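Local coordinates for protein cellulase (Uncultured bacterium, PDB 6XSO) that probably hydrolyses internal beta-1,4 linkages of cellulose and related plant cell-wall polysaccharides, as a broad-specificity endoglucanase of glycoside hydrolase family 5, at residues D43-W48 / K129-S134; Q87-D90 / K94-E97; T273-T278 / E318-A323; G307-S312 / D334-A339; N144-K149 / N207-S212. All blocks are in the same frame, centred on the assembly; numbering follows the deposited sequence. Where two conformers were deposited one is given.

Contact 1 (D43-W48 / K129-S134); sequences DATKTW and KDAFKS. With NA (sodium ion), chain D.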
# COMPACT_ATOMS: atom_id res chain seq x y z
N ASP A 43 1.52 -16.33 -9.75
CA ASP A 43 0.82 -17.59 -9.97
C ASP A 43 1.71 -18.70 -9.42
O ASP A 43 2.73 -19.04 -10.02
CB ASP A 43 0.56 -17.79 -11.46
CG ASP A 43 -0.20 -19.06 -11.76
OD1 ASP A 43 -0.30 -19.94 -10.87
OD2 ASP A 43 -0.69 -19.19 -12.90
N ALA A 44 1.34 -19.24 -8.25
CA ALA A 44 2.21 -20.20 -7.58
C ALA A 44 2.41 -21.48 -8.38
O ALA A 44 3.34 -22.24 -8.08
CB ALA A 44 1.64 -20.54 -6.20
N THR A 45 1.57 -21.74 -9.39
CA THR A 45 1.70 -22.95 -10.19
C THR A 45 2.72 -22.80 -11.30
O THR A 45 2.98 -23.78 -12.02
CB THR A 45 0.36 -23.35 -10.83
OG1 THR A 45 0.03 -22.44 -11.89
CG2 THR A 45 -0.74 -23.37 -9.79
N LYS A 46 3.28 -21.61 -11.47
CA LYS A 46 4.21 -21.31 -12.54
C LYS A 46 5.56 -20.92 -11.95
O LYS A 46 5.68 -20.54 -10.78
CB LYS A 46 3.73 -20.15 -13.42
CG LYS A 46 2.30 -20.24 -13.90
CD LYS A 46 2.19 -20.88 -15.27
CE LYS A 46 0.88 -20.47 -15.93
NZ LYS A 46 0.17 -21.65 -16.51
N THR A 47 6.58 -21.04 -12.80
CA THR A 47 7.93 -20.53 -12.56
C THR A 47 8.23 -19.58 -13.71
O THR A 47 7.95 -19.91 -14.87
CB THR A 47 8.93 -21.69 -12.53
OG1 THR A 47 8.60 -22.57 -11.44
CG2 THR A 47 10.36 -21.19 -12.36
N TRP A 48 8.77 -18.41 -13.40
CA TRP A 48 9.06 -17.42 -14.42
C TRP A 48 10.49 -17.55 -14.93
O TRP A 48 11.41 -17.90 -14.19
CB TRP A 48 8.92 -16.01 -13.85
CG TRP A 48 7.63 -15.67 -13.17
CD1 TRP A 48 7.51 -14.99 -12.00
CD2 TRP A 48 6.30 -15.98 -13.60
NE1 TRP A 48 6.18 -14.81 -11.69
CE2 TRP A 48 5.42 -15.44 -12.65
CE3 TRP A 48 5.77 -16.67 -14.70
CZ2 TRP A 48 4.03 -15.55 -12.76
CZ3 TRP A 48 4.38 -16.78 -14.80
CH2 TRP A 48 3.54 -16.22 -13.84
N LYS A 129 -5.03 -19.65 -0.81
CA LYS A 129 -6.08 -20.08 -1.72
C LYS A 129 -5.48 -21.05 -2.72
O LYS A 129 -4.61 -20.67 -3.50
CB LYS A 129 -6.67 -18.86 -2.43
CG LYS A 129 -7.70 -19.16 -3.52
CD LYS A 129 -8.89 -19.93 -2.99
CE LYS A 129 -10.11 -19.73 -3.88
NZ LYS A 129 -9.74 -19.54 -5.31
N ASP A 130 -5.96 -22.30 -2.70
CA ASP A 130 -5.55 -23.33 -3.65
C ASP A 130 -4.03 -23.49 -3.57
O ASP A 130 -3.52 -23.76 -2.47
CB ASP A 130 -6.13 -22.99 -5.02
CG ASP A 130 -7.64 -22.99 -5.02
OD1 ASP A 130 -8.23 -23.84 -4.33
OD2 ASP A 130 -8.23 -22.12 -5.71
N ALA A 131 -3.29 -23.33 -4.66
CA ALA A 131 -1.85 -23.51 -4.64
C ALA A 131 -1.10 -22.36 -3.98
O ALA A 131 0.09 -22.51 -3.68
CB ALA A 131 -1.33 -23.68 -6.08
N PHE A 132 -1.77 -21.25 -3.73
CA PHE A 132 -1.13 -20.08 -3.13
C PHE A 132 -1.19 -20.18 -1.61
O PHE A 132 -2.27 -20.34 -1.03
CB PHE A 132 -1.83 -18.81 -3.60
CG PHE A 132 -1.35 -17.57 -2.90
CD1 PHE A 132 -2.09 -17.03 -1.87
CD2 PHE A 132 -0.17 -16.96 -3.28
CE1 PHE A 132 -1.64 -15.90 -1.22
CE2 PHE A 132 0.28 -15.82 -2.64
CZ PHE A 132 -0.47 -15.28 -1.60
N LYS A 133 -0.02 -20.11 -0.97
CA LYS A 133 0.07 -20.00 0.48
C LYS A 133 1.06 -18.88 0.78
O LYS A 133 2.25 -19.01 0.46
CB LYS A 133 0.52 -21.30 1.15
CG LYS A 133 0.10 -21.31 2.62
CD LYS A 133 0.62 -22.49 3.44
CE LYS A 133 -0.22 -22.64 4.70
NZ LYS A 133 0.43 -23.44 5.78
N SER A 134 0.59 -17.79 1.37
CA SER A 134 1.46 -16.66 1.61
C SER A 134 2.52 -17.03 2.65
O SER A 134 2.24 -17.77 3.60
CB SER A 134 0.65 -15.47 2.12
OG SER A 134 -0.07 -15.82 3.29
NA NA D . 13.06 -16.91 -12.98
O HOH W 1 14.80 -18.05 -14.24
O HOH W 2 12.53 -18.58 -11.23
O HOH W 3 14.99 -16.16 -12.08
O HOH W 4 11.96 -15.52 -11.49
O HOH W 5 12.80 -15.02 -14.40
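A44 and T45 touch A131 and F132 where two beta turns meet at the protein surface: a type I turn, D43 to K46, and a type II' turn, K129 to F132. They belong to the loops after strands 31-34 and 116-119 of a TIM barrel. The contact is small, methyl groups against one another and against a carbonyl oxygen, with no hydrogen bond across it. A44 CB rests 3.6 Å from A131 O, with A131 CB a little farther off; methyl side chains let the two backbones come close.

T45 branches to both sides. From its CB, OG1 stands between the backbone N and the carbonyl carbon (chi1 72°) and turns back to D43 OD1 at 2.7 Å. The same D43 OD1 accepts from T45 N at 3.0 Å, which makes an Asx turn; both donors come from one face of the carboxylate. The other branch, T45 CG2, is thereby left to meet A131 CB at 3.8 Å. Threonine suits the place because its hydroxyl braces its own turn while its methyl faces the neighbouring one.

At the far end of 43-48, W48 O binds the sodium ion at 2.3 Å; five waters complete a roughly octahedral shell, water 3 standing opposite W48 O.

Contact 2 (Q87-D90 / K94-E97); sequences QEMD and KVNE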
# COMPACT_ATOMS: atom_id res chain seq x y z
N GLN A 87 8.27 -15.19 -6.12
CA GLN A 87 8.62 -15.90 -7.35
C GLN A 87 9.88 -15.33 -7.99
O GLN A 87 10.25 -15.76 -9.09
CB GLN A 87 7.46 -15.89 -8.34
CG GLN A 87 6.15 -16.39 -7.73
CD GLN A 87 5.12 -16.79 -8.76
OE1 GLN A 87 4.29 -15.98 -9.16
NE2 GLN A 87 5.19 -18.05 -9.22
N GLU A 88 10.52 -14.38 -7.31
CA GLU A 88 11.74 -13.73 -7.79
C GLU A 88 12.89 -13.89 -6.81
O GLU A 88 13.91 -13.22 -6.96
CB GLU A 88 11.46 -12.24 -8.08
CG GLU A 88 10.35 -11.98 -9.10
CD GLU A 88 10.66 -12.47 -10.52
OE1 GLU A 88 11.82 -12.81 -10.84
OE2 GLU A 88 9.71 -12.53 -11.33
N MET A 89 12.76 -14.80 -5.85
CA MET A 89 13.73 -15.03 -4.80
C MET A 89 14.24 -16.46 -4.89
O MET A 89 13.46 -17.39 -5.13
CB MET A 89 13.08 -14.84 -3.42
CG MET A 89 12.69 -13.41 -3.12
SD MET A 89 11.52 -13.20 -1.76
CE MET A 89 12.52 -13.74 -0.38
N ASP A 90 15.54 -16.64 -4.69
CA ASP A 90 16.14 -17.97 -4.70
C ASP A 90 16.00 -18.60 -3.31
O ASP A 90 15.35 -18.06 -2.42
CB ASP A 90 17.56 -17.90 -5.27
CG ASP A 90 18.59 -17.34 -4.30
OD1 ASP A 90 18.25 -17.02 -3.14
OD2 ASP A 90 19.77 -17.22 -4.72
N LYS A 94 17.57 -14.33 -2.07
CA LYS A 94 18.15 -13.31 -2.94
C LYS A 94 17.23 -13.05 -4.13
O LYS A 94 16.82 -13.99 -4.82
CB LYS A 94 19.54 -13.74 -3.41
CG LYS A 94 20.27 -12.62 -4.19
CD LYS A 94 21.66 -13.03 -4.62
CE LYS A 94 21.63 -13.92 -5.85
NZ LYS A 94 23.00 -14.09 -6.42
N VAL A 95 16.92 -11.77 -4.37
CA VAL A 95 16.10 -11.34 -5.51
C VAL A 95 17.00 -11.30 -6.73
O VAL A 95 18.11 -10.75 -6.68
CB VAL A 95 15.50 -9.95 -5.24
CG1 VAL A 95 14.71 -9.45 -6.46
CG2 VAL A 95 14.61 -9.98 -3.98
N ASN A 96 16.54 -11.86 -7.85
CA ASN A 96 17.40 -11.88 -9.03
C ASN A 96 17.56 -10.47 -9.59
O ASN A 96 16.69 -9.61 -9.42
CB ASN A 96 16.88 -12.84 -10.09
CG ASN A 96 15.53 -12.47 -10.60
OD1 ASN A 96 15.38 -11.59 -11.45
ND2 ASN A 96 14.51 -13.18 -10.11
N GLU A 97 18.70 -10.23 -10.25
CA GLU A 97 19.03 -8.87 -10.68
C GLU A 97 18.04 -8.36 -11.73
O GLU A 97 17.69 -7.17 -11.73
CB GLU A 97 20.46 -8.83 -11.22
CG GLU A 97 21.51 -9.01 -10.15
CD GLU A 97 22.92 -8.99 -10.71
OE1 GLU A 97 23.09 -8.72 -11.92
OE2 GLU A 97 23.87 -9.25 -9.93
O HOH W 6 13.28 -11.76 -13.45
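M89 and V95 form a single antiparallel bridge of the non-hydrogen-bonded kind, which draws together the two arms of a hairpin-like loop. The backbone bonds flank it: N96 N gives to E88 O (3.1 Å), and D90 N gives to K94 O (2.9 Å). Between them the CA-H groups of V95 and M89 lean on the same two carbonyl oxygens, V95 CA lying 3.2 Å from E88 O.

Two side chains add polar bonds. E88, bent at its second torsion, offers the anti lone pair of OE1 to N96 ND2 at 2.8 Å; the bond is nearly straight (173°) and lies in the amide plane of N96. At the turn end, D90 OD1 accepts from K94 N (3.0 Å), which comes in from above the carboxylate plane.

The apolar share is slight: M89 CG touches V95 CG2 at 4.0 Å, one unbranched chain crossing a branched one.

N96 precedes helix 97-111, and its OD1 caps W99 N, so asparagine serves as acceptor to the helix and donor to E88 at once. With E88 OE2 held by H54 ND1, both carboxylate oxygens have a donor, an environment that would probably keep E88 ionised and fixes which end of the N96 amide is the nitrogen.

Contact 3 (T273-T278 / E318-A323); sequences TIAGKT and ETDYDA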
# COMPACT_ATOMS: atom_id res chain seq x y z
N THR A 273 -18.85 -0.22 1.99
CA THR A 273 -20.08 -0.58 1.30
C THR A 273 -20.94 0.66 1.11
O THR A 273 -21.24 1.38 2.07
CB THR A 273 -20.84 -1.63 2.11
OG1 THR A 273 -20.03 -2.81 2.29
CG2 THR A 273 -22.10 -2.03 1.40
N ILE A 274 -21.33 0.92 -0.14
CA ILE A 274 -22.27 2.00 -0.43
C ILE A 274 -23.60 1.49 -0.96
O ILE A 274 -24.61 2.19 -0.82
CB ILE A 274 -21.67 3.06 -1.38
CG1 ILE A 274 -21.42 2.50 -2.78
CG2 ILE A 274 -20.40 3.65 -0.79
CD1 ILE A 274 -21.08 3.59 -3.84
N ALA A 275 -23.64 0.28 -1.51
CA ALA A 275 -24.91 -0.25 -2.01
C ALA A 275 -25.91 -0.43 -0.88
O ALA A 275 -25.58 -0.95 0.19
CB ALA A 275 -24.65 -1.57 -2.72
N GLY A 276 -27.14 0.02 -1.11
CA GLY A 276 -28.19 -0.07 -0.13
C GLY A 276 -28.19 1.03 0.90
O GLY A 276 -29.02 1.00 1.82
N LYS A 277 -27.31 2.01 0.77
CA LYS A 277 -27.20 3.11 1.71
C LYS A 277 -27.52 4.44 1.05
O LYS A 277 -27.34 4.62 -0.16
CB LYS A 277 -25.78 3.19 2.29
CG LYS A 277 -25.39 1.97 3.10
CD LYS A 277 -24.00 2.11 3.66
CE LYS A 277 -23.59 0.85 4.41
NZ LYS A 277 -22.20 0.95 4.92
N THR A 278 -27.99 5.37 1.87
CA THR A 278 -28.17 6.73 1.42
C THR A 278 -26.83 7.46 1.52
O THR A 278 -25.93 7.04 2.24
CB THR A 278 -29.15 7.47 2.31
OG1 THR A 278 -28.56 7.62 3.61
CG2 THR A 278 -30.48 6.72 2.41
N GLU A 318 -21.01 -7.12 -10.78
CA GLU A 318 -21.63 -5.82 -11.02
C GLU A 318 -21.00 -4.83 -10.04
O GLU A 318 -21.24 -4.92 -8.83
CB GLU A 318 -23.14 -5.89 -10.81
CG GLU A 318 -23.87 -4.63 -11.27
CD GLU A 318 -25.34 -4.58 -10.87
OE1 GLU A 318 -25.68 -5.01 -9.74
OE2 GLU A 318 -26.16 -4.09 -11.68
N THR A 319 -20.19 -3.92 -10.56
CA THR A 319 -19.52 -2.97 -9.69
C THR A 319 -20.46 -1.81 -9.37
O THR A 319 -21.51 -1.64 -10.00
CB THR A 319 -18.28 -2.40 -10.36
OG1 THR A 319 -18.70 -1.62 -11.50
CG2 THR A 319 -17.33 -3.50 -10.80
N ASP A 320 -20.08 -1.00 -8.37
CA ASP A 320 -20.85 0.21 -8.09
C ASP A 320 -20.65 1.26 -9.17
O ASP A 320 -21.54 2.09 -9.41
CB ASP A 320 -20.49 0.77 -6.72
CG ASP A 320 -20.90 -0.14 -5.60
OD1 ASP A 320 -21.99 -0.75 -5.67
OD2 ASP A 320 -20.11 -0.29 -4.65
N TYR A 321 -19.51 1.25 -9.86
CA TYR A 321 -19.32 2.16 -10.99
C TYR A 321 -20.38 1.95 -12.07
O TYR A 321 -20.87 2.91 -12.69
CB TYR A 321 -17.90 1.94 -11.54
CG TYR A 321 -17.56 2.75 -12.74
CD1 TYR A 321 -17.16 4.07 -12.62
CD2 TYR A 321 -17.65 2.20 -14.02
CE1 TYR A 321 -16.84 4.82 -13.73
CE2 TYR A 321 -17.33 2.95 -15.14
CZ TYR A 321 -16.92 4.26 -14.98
OH TYR A 321 -16.60 5.01 -16.09
N ASP A 322 -20.77 0.69 -12.30
CA ASP A 322 -21.80 0.38 -13.28
C ASP A 322 -23.20 0.55 -12.71
O ASP A 322 -24.08 1.10 -13.37
CB ASP A 322 -21.61 -1.06 -13.78
CG ASP A 322 -20.47 -1.19 -14.78
OD1 ASP A 322 -20.10 -0.18 -15.42
OD2 ASP A 322 -19.94 -2.31 -14.93
N ALA A 323 -23.41 0.10 -11.47
CA ALA A 323 -24.77 -0.01 -10.96
C ALA A 323 -25.29 1.25 -10.29
O ALA A 323 -26.52 1.44 -10.25
CB ALA A 323 -24.86 -1.15 -9.94
O HOH W 7 -20.96 -1.01 -2.17
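I274 and A275 meet one residue of the facing segment, D320, and do so through carbon against a carboxylate. Just ahead of them, T273 lends its carbonyl oxygen to the segment's own lysine: K277 NZ lies 3.0 Å from T273 O.

I274 carries most of the contact. Its CG1 stands between the backbone N and the carbonyl carbon (chi1 67°), which sends that branch toward the helix start, where CG1 comes within 3.6 Å of D320 OD2. CD1 runs on past D320 CB at 4.1 Å, the two side chains sliding by each other in opposite directions. Water 7 bridges the segments, accepting from I274 N (2.8 Å) and donating to D320 OD2 (2.7 Å). T311 OG1 also bonds that oxygen, while D320 OD1 pairs with R324 and N313, partners that would probably offset much of the cost of burying a carboxylate. The branched I274 also packs on M328, F331 and I282.

A275 adds only its methyl, near D320 OD1; its side chain is about 6 Å from a bound malate. Here the chain makes a type II turn from I274 to K277, in the loop that follows strand 264-270 of the TIM barrel. G276 takes a positive phi of 83°, at which a CB would press on the A275 carbonyl oxygen. K277 N closes the turn on I274 O (3.1 Å), and its NZ reaches a salt bridge with D285. T278 then caps helix 279-298 through A281 N, much as T319 OG1 caps helix 320-323 by accepting from D322 N at 3.2 Å.

Contact 4 (G307-S312 / D334-A339); sequences GEWSTS and DFVAQA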
# COMPACT_ATOMS: atom_id res chain seq x y z
N GLY A 307 -3.96 3.31 1.57
CA GLY A 307 -3.17 2.93 0.42
C GLY A 307 -3.91 2.17 -0.64
O GLY A 307 -3.35 1.94 -1.71
N GLU A 308 -5.13 1.74 -0.34
CA GLU A 308 -6.04 1.23 -1.35
C GLU A 308 -7.44 1.64 -0.93
O GLU A 308 -7.79 1.52 0.24
CB GLU A 308 -6.07 -0.30 -1.43
CG GLU A 308 -4.75 -0.95 -1.76
CD GLU A 308 -4.81 -2.46 -1.81
OE1 GLU A 308 -5.94 -3.03 -1.84
OE2 GLU A 308 -3.72 -3.08 -1.87
N TRP A 309 -8.22 2.13 -1.89
CA TRP A 309 -9.65 2.30 -1.66
C TRP A 309 -10.42 2.19 -2.97
O TRP A 309 -9.87 2.35 -4.06
CB TRP A 309 -9.98 3.62 -0.98
CG TRP A 309 -9.74 4.85 -1.87
CD1 TRP A 309 -8.52 5.35 -2.25
CD2 TRP A 309 -10.73 5.71 -2.45
NE1 TRP A 309 -8.70 6.46 -3.05
CE2 TRP A 309 -10.03 6.70 -3.18
CE3 TRP A 309 -12.12 5.73 -2.44
CZ2 TRP A 309 -10.69 7.71 -3.87
CZ3 TRP A 309 -12.78 6.75 -3.12
CH2 TRP A 309 -12.05 7.72 -3.82
N SER A 310 -11.71 1.91 -2.80
CA SER A 310 -12.76 1.90 -3.82
C SER A 310 -14.01 1.59 -2.99
O SER A 310 -14.05 1.88 -1.79
CB SER A 310 -12.50 0.92 -4.94
OG SER A 310 -13.54 1.06 -5.92
N THR A 311 -15.04 0.99 -3.58
CA THR A 311 -16.19 0.53 -2.82
C THR A 311 -16.13 -0.98 -2.68
O THR A 311 -15.30 -1.65 -3.31
CB THR A 311 -17.51 0.93 -3.46
OG1 THR A 311 -17.64 0.22 -4.70
CG2 THR A 311 -17.57 2.41 -3.69
N SER A 312 -17.05 -1.52 -1.89
CA SER A 312 -17.03 -2.94 -1.59
C SER A 312 -17.28 -3.81 -2.81
O SER A 312 -16.93 -4.99 -2.80
CB SER A 312 -18.08 -3.26 -0.53
OG SER A 312 -19.39 -3.03 -1.04
N ASP A 334 -16.79 12.92 -1.07
CA ASP A 334 -16.74 13.08 0.38
C ASP A 334 -15.56 12.34 0.99
O ASP A 334 -14.95 12.82 1.96
CB ASP A 334 -18.06 12.62 0.99
CG ASP A 334 -18.05 12.67 2.51
OD1 ASP A 334 -18.19 13.80 3.05
OD2 ASP A 334 -17.90 11.59 3.12
N PHE A 335 -15.24 11.15 0.48
CA PHE A 335 -14.13 10.35 1.01
C PHE A 335 -12.81 11.10 0.84
O PHE A 335 -12.04 11.25 1.79
CB PHE A 335 -14.09 9.02 0.26
CG PHE A 335 -13.15 8.00 0.85
CD1 PHE A 335 -13.56 7.15 1.84
CD2 PHE A 335 -11.85 7.88 0.36
CE1 PHE A 335 -12.70 6.20 2.36
CE2 PHE A 335 -10.99 6.92 0.87
CZ PHE A 335 -11.41 6.11 1.88
N VAL A 336 -12.57 11.62 -0.37
CA VAL A 336 -11.35 12.37 -0.62
C VAL A 336 -11.31 13.62 0.25
O VAL A 336 -10.26 13.95 0.82
CB VAL A 336 -11.22 12.70 -2.12
CG1 VAL A 336 -10.09 13.70 -2.37
CG2 VAL A 336 -10.95 11.40 -2.89
N ALA A 337 -12.44 14.32 0.37
CA ALA A 337 -12.49 15.55 1.15
C ALA A 337 -12.25 15.28 2.63
O ALA A 337 -11.50 16.01 3.29
CB ALA A 337 -13.84 16.25 0.98
N GLN A 338 -12.90 14.25 3.18
CA GLN A 338 -12.72 13.99 4.61
C GLN A 338 -11.27 13.58 4.89
O GLN A 338 -10.69 14.00 5.90
CB GLN A 338 -13.71 12.93 5.11
CG GLN A 338 -15.17 13.38 5.15
CD GLN A 338 -15.98 12.56 6.15
OE1 GLN A 338 -15.58 12.38 7.30
NE2 GLN A 338 -17.13 12.06 5.70
N ALA A 339 -10.68 12.78 4.00
CA ALA A 339 -9.27 12.41 4.15
C ALA A 339 -8.38 13.64 4.07
O ALA A 339 -7.48 13.82 4.90
CB ALA A 339 -8.91 11.39 3.06
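W309 lays one face of its indole against F335 in an offset stack, the densest part of this contact. The indole six-membered ring and the phenyl ring have centroids 4.6 Å apart and planes at 19°. W309 CE3 and F335 CD2 approach to 3.5 Å, and W309 CD2 is equally near F335 CE2. F335 has CG anti to its backbone N (chi1 -171°), which carries the phenyl off the helix toward the strand.

Toward the far rim of the indole the fit is lighter: one methyl, V336 CG2, comes obliquely to W309 CZ2 at 3.8 Å. Farther round, the helix turns away from the strand to A337, which is exposed, and to D334 and Q338, where polar chemistry takes over; Q338 NE2 donates to D334 OD2 at 2.7 Å and also reaches R283 O.

Cutting W309 down to an alanine would probably open a gap beside F335 and V336 and leave Y348, which meets the indole edge-to-face, without its aromatic partner.

Broad aromatic residues suit the space between strand 304-309 and helix 325-341. E308 turns to the barrel mouth, meeting R80 and Y271, while W309 turns outward, the strand-to-helix packing of a TIM barrel.

Contact 5 (N144-K149 / N207-S212); sequences NQNKAK and NGYARS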
# COMPACT_ATOMS: atom_id res chain seq x y z
N ASN A 144 9.06 -15.62 13.81
CA ASN A 144 10.36 -16.07 14.30
C ASN A 144 11.09 -16.86 13.22
O ASN A 144 12.31 -16.76 13.08
CB ASN A 144 10.20 -16.92 15.56
CG ASN A 144 9.77 -16.09 16.77
OD1 ASN A 144 9.98 -14.87 16.81
ND2 ASN A 144 9.19 -16.75 17.76
N GLN A 145 10.35 -17.65 12.45
CA GLN A 145 10.97 -18.48 11.43
C GLN A 145 11.50 -17.65 10.27
O GLN A 145 12.58 -17.93 9.74
CB GLN A 145 9.94 -19.48 10.90
CG GLN A 145 10.41 -20.29 9.71
CD GLN A 145 9.29 -21.11 9.09
OE1 GLN A 145 8.82 -22.10 9.67
NE2 GLN A 145 8.86 -20.71 7.90
N ASN A 146 10.76 -16.62 9.86
CA ASN A 146 11.01 -15.91 8.61
C ASN A 146 11.66 -14.54 8.81
O ASN A 146 11.95 -13.86 7.81
CB ASN A 146 9.69 -15.74 7.86
CG ASN A 146 9.20 -17.04 7.28
OD1 ASN A 146 9.97 -17.95 7.02
ND2 ASN A 146 7.90 -17.14 7.08
N LYS A 147 11.91 -14.13 10.05
CA LYS A 147 12.50 -12.83 10.33
C LYS A 147 13.77 -12.60 9.51
O LYS A 147 13.95 -11.55 8.90
CB LYS A 147 12.81 -12.74 11.83
CG LYS A 147 13.70 -11.58 12.25
CD LYS A 147 13.95 -11.55 13.77
CE LYS A 147 15.08 -10.59 14.11
NZ LYS A 147 14.94 -9.96 15.45
N ALA A 148 14.67 -13.58 9.50
CA ALA A 148 15.95 -13.39 8.82
C ALA A 148 15.76 -13.19 7.32
O ALA A 148 16.38 -12.31 6.72
CB ALA A 148 16.87 -14.58 9.07
N LYS A 149 14.90 -13.99 6.69
CA LYS A 149 14.68 -13.86 5.25
C LYS A 149 13.99 -12.54 4.92
O LYS A 149 14.33 -11.88 3.92
CB LYS A 149 13.81 -15.01 4.74
CG LYS A 149 13.91 -15.24 3.24
CD LYS A 149 14.90 -16.37 2.94
CE LYS A 149 14.23 -17.74 3.02
NZ LYS A 149 15.10 -18.82 2.48
N ASN A 207 3.86 -6.53 14.80
CA ASN A 207 4.79 -5.57 15.38
C ASN A 207 6.23 -6.00 15.17
O ASN A 207 7.08 -5.14 14.93
CB ASN A 207 4.47 -5.36 16.85
CG ASN A 207 3.13 -4.70 17.07
OD1 ASN A 207 2.61 -4.01 16.18
ND2 ASN A 207 2.54 -4.91 18.23
N GLY A 208 6.48 -7.31 15.17
CA GLY A 208 7.82 -7.81 14.88
C GLY A 208 8.25 -7.55 13.45
O GLY A 208 9.35 -7.07 13.21
N TYR A 209 7.37 -7.85 12.49
CA TYR A 209 7.70 -7.57 11.09
C TYR A 209 7.91 -6.07 10.88
O TYR A 209 8.83 -5.66 10.15
CB TYR A 209 6.61 -8.11 10.17
CG TYR A 209 6.75 -9.59 9.84
CD1 TYR A 209 7.82 -10.04 9.06
CD2 TYR A 209 5.82 -10.53 10.28
CE1 TYR A 209 7.97 -11.37 8.75
CE2 TYR A 209 5.95 -11.88 9.94
CZ TYR A 209 7.02 -12.28 9.18
OH TYR A 209 7.23 -13.58 8.79
N ALA A 210 7.09 -5.23 11.52
CA ALA A 210 7.26 -3.78 11.41
C ALA A 210 8.63 -3.33 11.91
O ALA A 210 9.31 -2.54 11.25
CB ALA A 210 6.13 -3.06 12.15
N ARG A 211 9.04 -3.83 13.09
CA ARG A 211 10.36 -3.55 13.64
C ARG A 211 11.46 -4.04 12.71
O ARG A 211 12.45 -3.33 12.44
CB ARG A 211 10.54 -4.29 14.96
CG ARG A 211 9.94 -3.70 16.20
CD ARG A 211 10.63 -4.30 17.44
NE ARG A 211 10.70 -5.77 17.47
CZ ARG A 211 9.70 -6.58 17.84
NH1 ARG A 211 8.53 -6.09 18.19
NH2 ARG A 211 9.88 -7.89 17.84
N SER A 212 11.32 -5.27 12.23
CA SER A 212 12.33 -5.86 11.36
C SER A 212 12.50 -5.03 10.09
O SER A 212 13.63 -4.82 9.64
CB SER A 212 11.93 -7.29 10.99
OG SER A 212 12.32 -8.21 12.00
O HOH W 8 12.20 -8.63 16.72
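Y209 OH stands against N146 CB at 3.4 Å, the phenol's end meeting the flank of the asparagine, with amide and ring planes 41° apart. Y209 CG is anti to the carbonyl carbon (chi1 -83°), which brings the ring's end nearer that helix. The second touch is S212 OG against K147 CG, though K147 was modelled in two conformers and its part is less certain. No direct hydrogen bond joins the segments.

In the next shell, Y209 OH bonds N142 OD1, which also takes a weak bond from N146 ND2. The other end of the amide, N146 OD1, accepts from Q145 NE2 at 3.1 Å, the donor lying above the carbonyl plane. If N146 were an alanine, CB could still lie against the phenol, but Q145 NE2 would probably be left without its acceptor and the link to N142 lost.

S212, a small side chain between the helices, has its OG held by E151 OE2 and Y143 OH. R211 lays its guanidinium over G208 CA and gives NH2 to water 8 at 2.7 Å.

Y143 and Y150 meet the Y209 ring edge-to-face, packing helix 196-219 against helix 140-161, the helices that follow barrel strands 168-171 and 116-119.

How the contacts relate
Contacts 1 and 2 belong to one loop cluster: their centres are 16 Å apart, and D43 O probably accepts from Q87 NE2 at 2.8 Å. The sodium ion held at W48 lies about 5 Å from the E88 side chain. Contact 5 adjoins contact 2, where M89 CE meets K149 CG at 4.2 Å. Contacts 3 and 4, centres 14 Å apart, touch directly: I274 CD1, in the loop after the sixth strand, packs on T311 CG2 (3.7 Å), just past the seventh. They lie across the barrel from contact 2, contact 3 being about 41 Å away between centres. E308 of contact 4, ending the seventh strand, occupies the place of the family 5 nucleophile, consistent with that role.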